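Local structure of eukaryotic translation initiation factor 4 gamma 2 (Homo sapiens, 4IUL) at residues L218-F223 and E248-H253. The protein probably acts in translation initiation as an eIF4G-family scaffold, its MIF4G domain, the part described here, interacting with the helicase eIF4A. Sequence-based numbering, arbitrary orientation.
Sequences LMDQYF and ELREHH
Arg250 reaches across from the last turn of its helix and meets Asp220 end-on, NH1 and NH2 both donating to the single oxygen OD1. In this salt bridge Arg250 NH1 to Asp220 OD1 measures 2.9 Å, with an N-H...O angle of 150°; the bond from NH2 is more bent. OD1 lies almost in the guanidinium plane but is met on its anti side by donors tilted out of the carboxylate plane, and the two planar groups stand 82° apart, so this is a forked grip on one atom and not a side-by-side pairing with both carboxylate oxygens. Nearer the backbone along the side chain, Arg250 CD sits over the centre of the Phe223 ring, 3.7 Å from its centroid, a CH-pi contact. Arg250 CB also lies 3.8 Å from Phe223 CE2. With CG anti to the backbone N (chi1 -160°) and a bend at chi2, the arginine chain extends over this ring to the carboxylate. Met219 CB lies against the guanidinium, 3.4 Å from Arg250 NH2. The contact ties helix 216-227 to helix 237-251, neighbours in the C-terminal part of the all-helical, HEAT-repeat MIF4G domain. A leucine in place of Arg250 would probably leave Asp220 OD1 without its two donors and Asp211 without its salt-bridge mate. That second bridge, from Arg250 NE to Asp211, fixes the guanidinium from another direction. Met203 of helix 193-210 touches both Met219 and Phe223. Just past Arg250 a Schellman motif ends the helix: Trp254 N bonds to Leu249 O, and His253, the C-prime residue at positive phi, donates from its N to Arg250 O over 2.8 Å.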
ATOM      1  N   LEU A 218       4.977   1.568 -21.268  1.00 41.65           N
ATOM      2  CA  LEU A 218       5.515   1.703 -19.917  1.00 40.58           C
ATOM      3  C   LEU A 218       6.016   0.377 -19.338  1.00 39.00           C
ATOM      4  O   LEU A 218       7.131   0.296 -18.825  1.00 38.30           O
ATOM      5  CB  LEU A 218       4.446   2.260 -18.983  1.00 41.49           C
ATOM      6  CG  LEU A 218       4.463   3.727 -18.583  1.00 42.72           C
ATOM      7  CD1 LEU A 218       3.312   3.954 -17.603  1.00 41.29           C
ATOM      8  CD2 LEU A 218       5.808   4.086 -17.932  1.00 43.49           C
ATOM      9  N   MET A 219       5.182  -0.655 -19.407  1.00 36.69           N
ATOM     10  CA  MET A 219       5.552  -1.961 -18.877  1.00 37.24           C
ATOM     11  C   MET A 219       6.754  -2.553 -19.606  1.00 38.11           C
ATOM     12  O   MET A 219       7.647  -3.126 -18.975  1.00 38.30           O
ATOM     13  CB  MET A 219       4.365  -2.921 -18.954  1.00 35.83           C
ATOM     14  CG  MET A 219       3.162  -2.501 -18.108  1.00 35.99           C
ATOM     15  SD  MET A 219       3.457  -2.526 -16.330  1.00 32.33           S
ATOM     16  CE  MET A 219       2.991  -4.195 -15.952  1.00 32.19           C
ATOM     17  N   ASP A 220       6.773  -2.428 -20.931  1.00 38.59           N
ATOM     18  CA  ASP A 220       7.890  -2.937 -21.724  1.00 40.46           C
ATOM     19  C   ASP A 220       9.166  -2.295 -21.206  1.00 40.83           C
ATOM     20  O   ASP A 220      10.198  -2.954 -21.052  1.00 40.78           O
ATOM     21  CB  ASP A 220       7.724  -2.582 -23.204  1.00 37.99           C
ATOM     22  CG  ASP A 220       6.930  -3.614 -23.968  1.00 40.63           C
ATOM     23  OD1 ASP A 220       6.451  -4.601 -23.357  1.00 39.87           O
ATOM     24  OD2 ASP A 220       6.787  -3.433 -25.194  1.00 42.63           O
ATOM     25  N   GLN A 221       9.076  -0.999 -20.930  1.00 41.45           N
ATOM     26  CA  GLN A 221      10.205  -0.231 -20.428  1.00 42.16           C
ATOM     27  C   GLN A 221      10.682  -0.766 -19.068  1.00 42.32           C
ATOM     28  O   GLN A 221      11.887  -0.879 -18.830  1.00 44.07           O
ATOM     29  CB  GLN A 221       9.795   1.235 -20.311  1.00 44.47           C
ATOM     30  CG  GLN A 221      10.935   2.222 -20.379  1.00 47.10           C
ATOM     31  CD  GLN A 221      10.449   3.656 -20.275  1.00 51.42           C
ATOM     32  OE1 GLN A 221       9.407   4.015 -20.839  1.00 52.21           O
ATOM     33  NE2 GLN A 221      11.205   4.490 -19.565  1.00 51.60           N
ATOM     34  N   TYR A 222       9.739  -1.098 -18.183  1.00 40.24           N
ATOM     35  CA  TYR A 222      10.069  -1.621 -16.855  1.00 37.44           C
ATOM     36  C   TYR A 222      10.832  -2.942 -16.940  1.00 38.36           C
ATOM     37  O   TYR A 222      11.876  -3.117 -16.309  1.00 36.28           O
ATOM     38  CB  TYR A 222       8.799  -1.884 -16.038  1.00 36.66           C
ATOM     39  CG  TYR A 222       7.971  -0.680 -15.633  1.00 36.39           C
ATOM     40  CD1 TYR A 222       6.600  -0.817 -15.407  1.00 34.86           C
ATOM     41  CD2 TYR A 222       8.548   0.582 -15.449  1.00 34.40           C
ATOM     42  CE1 TYR A 222       5.816   0.261 -15.012  1.00 34.51           C
ATOM     43  CE2 TYR A 222       7.769   1.673 -15.047  1.00 34.79           C
ATOM     44  CZ  TYR A 222       6.400   1.502 -14.833  1.00 35.71           C
ATOM     45  OH  TYR A 222       5.607   2.559 -14.443  1.00 36.11           O
ATOM     46  N   PHE A 223      10.290  -3.882 -17.711  1.00 38.08           N
ATOM     47  CA  PHE A 223      10.908  -5.192 -17.834  1.00 39.33           C
ATOM     48  C   PHE A 223      12.219  -5.236 -18.621  1.00 41.54           C
ATOM     49  O   PHE A 223      12.972  -6.208 -18.517  1.00 41.18           O
ATOM     50  CB  PHE A 223       9.898  -6.202 -18.388  1.00 36.57           C
ATOM     51  CG  PHE A 223       8.917  -6.685 -17.358  1.00 36.77           C
ATOM     52  CD1 PHE A 223       7.866  -5.869 -16.933  1.00 37.09           C
ATOM     53  CD2 PHE A 223       9.077  -7.935 -16.762  1.00 36.66           C
ATOM     54  CE1 PHE A 223       6.990  -6.288 -15.927  1.00 35.54           C
ATOM     55  CE2 PHE A 223       8.211  -8.365 -15.755  1.00 35.83           C
ATOM     56  CZ  PHE A 223       7.162  -7.537 -15.335  1.00 36.63           C
ATOM     57  N   GLU A 248      10.097 -14.062 -16.746  1.00 44.13           N
ATOM     58  CA  GLU A 248       9.621 -15.237 -17.464  1.00 45.49           C
ATOM     59  C   GLU A 248       8.100 -15.369 -17.394  1.00 45.39           C
ATOM     60  O   GLU A 248       7.469 -15.853 -18.332  1.00 44.34           O
ATOM     61  CB  GLU A 248      10.267 -16.495 -16.881  1.00 47.04           C
ATOM     62  CG  GLU A 248       9.882 -17.788 -17.576  1.00 50.45           C
ATOM     63  CD  GLU A 248      10.477 -19.011 -16.892  1.00 53.16           C
ATOM     64  OE1 GLU A 248      11.724 -19.115 -16.828  1.00 53.05           O
ATOM     65  OE2 GLU A 248       9.698 -19.864 -16.413  1.00 53.59           O
ATOM     66  N   LEU A 249       7.518 -14.944 -16.277  1.00 45.05           N
ATOM     67  CA  LEU A 249       6.073 -15.020 -16.090  1.00 43.80           C
ATOM     68  C   LEU A 249       5.368 -14.057 -17.041  1.00 43.99           C
ATOM     69  O   LEU A 249       4.308 -14.364 -17.586  1.00 43.29           O
ATOM     70  CB  LEU A 249       5.709 -14.679 -14.640  1.00 42.80           C
ATOM     71  CG  LEU A 249       4.228 -14.727 -14.258  1.00 43.64           C
ATOM     72  CD1 LEU A 249       3.680 -16.117 -14.513  1.00 41.39           C
ATOM     73  CD2 LEU A 249       4.055 -14.348 -12.794  1.00 43.32           C
ATOM     74  N   ARG A 250       5.974 -12.894 -17.251  1.00 43.95           N
ATOM     75  CA  ARG A 250       5.387 -11.897 -18.135  1.00 44.34           C
ATOM     76  C   ARG A 250       5.510 -12.329 -19.591  1.00 43.96           C
ATOM     77  O   ARG A 250       4.590 -12.122 -20.385  1.00 42.49           O
ATOM     78  CB  ARG A 250       6.065 -10.540 -17.950  1.00 43.35           C
ATOM     79  CG  ARG A 250       5.210  -9.401 -18.451  1.00 42.28           C
ATOM     80  CD  ARG A 250       6.013  -8.362 -19.195  1.00 41.92           C
ATOM     81  NE  ARG A 250       5.147  -7.308 -19.712  1.00 40.52           N
ATOM     82  CZ  ARG A 250       5.494  -6.458 -20.672  1.00 41.09           C
ATOM     83  NH1 ARG A 250       6.698  -6.531 -21.237  1.00 38.11           N
ATOM     84  NH2 ARG A 250       4.634  -5.533 -21.066  1.00 39.82           N
ATOM     85  N   GLU A 251       6.649 -12.923 -19.940  1.00 43.57           N
ATOM     86  CA  GLU A 251       6.873 -13.391 -21.301  1.00 44.07           C
ATOM     87  C   GLU A 251       5.824 -14.454 -21.639  1.00 42.95           C
ATOM     88  O   GLU A 251       5.516 -14.694 -22.809  1.00 40.90           O
ATOM     89  CB  GLU A 251       8.292 -13.958 -21.435  1.00 46.21           C
ATOM     90  CG  GLU A 251       9.377 -12.935 -21.114  1.00 49.42           C
ATOM     91  CD  GLU A 251      10.788 -13.440 -21.379  1.00 52.20           C
ATOM     92  OE1 GLU A 251      11.142 -14.533 -20.884  1.00 52.94           O
ATOM     93  OE2 GLU A 251      11.548 -12.733 -22.080  1.00 53.80           O
ATOM     94  N   HIS A 252       5.273 -15.073 -20.598  1.00 41.83           N
ATOM     95  CA  HIS A 252       4.234 -16.085 -20.748  1.00 42.70           C
ATOM     96  C   HIS A 252       2.836 -15.475 -20.552  1.00 41.53           C
ATOM     97  O   HIS A 252       1.887 -16.180 -20.205  1.00 41.22           O
ATOM     98  CB  HIS A 252       4.437 -17.209 -19.730  1.00 44.22           C
ATOM     99  CG  HIS A 252       5.530 -18.163 -20.090  1.00 48.86           C
ATOM    100  ND1 HIS A 252       6.827 -17.759 -20.320  1.00 51.22           N
ATOM    101  CD2 HIS A 252       5.519 -19.508 -20.253  1.00 50.21           C
ATOM    102  CE1 HIS A 252       7.570 -18.814 -20.609  1.00 52.24           C
ATOM    103  NE2 HIS A 252       6.800 -19.887 -20.575  1.00 52.03           N
ATOM    104  N   HIS A 253       2.715 -14.168 -20.777  1.00 40.09           N
ATOM    105  CA  HIS A 253       1.438 -13.482 -20.623  1.00 40.73           C
ATOM    106  C   HIS A 253       0.805 -13.717 -19.254  1.00 41.83           C
ATOM    107  O   HIS A 253      -0.408 -13.898 -19.149  1.00 42.57           O
ATOM    108  CB  HIS A 253       0.453 -13.933 -21.706  1.00 38.35           C
ATOM    109  CG  HIS A 253       0.906 -13.629 -23.100  1.00 39.06           C
ATOM    110  ND1 HIS A 253       0.063 -13.118 -24.063  1.00 38.69           N
ATOM    111  CD2 HIS A 253       2.115 -13.762 -23.693  1.00 39.06           C
ATOM    112  CE1 HIS A 253       0.733 -12.945 -25.187  1.00 37.84           C
ATOM    113  NE2 HIS A 253       1.981 -13.328 -24.990  1.00 39.05           N
TER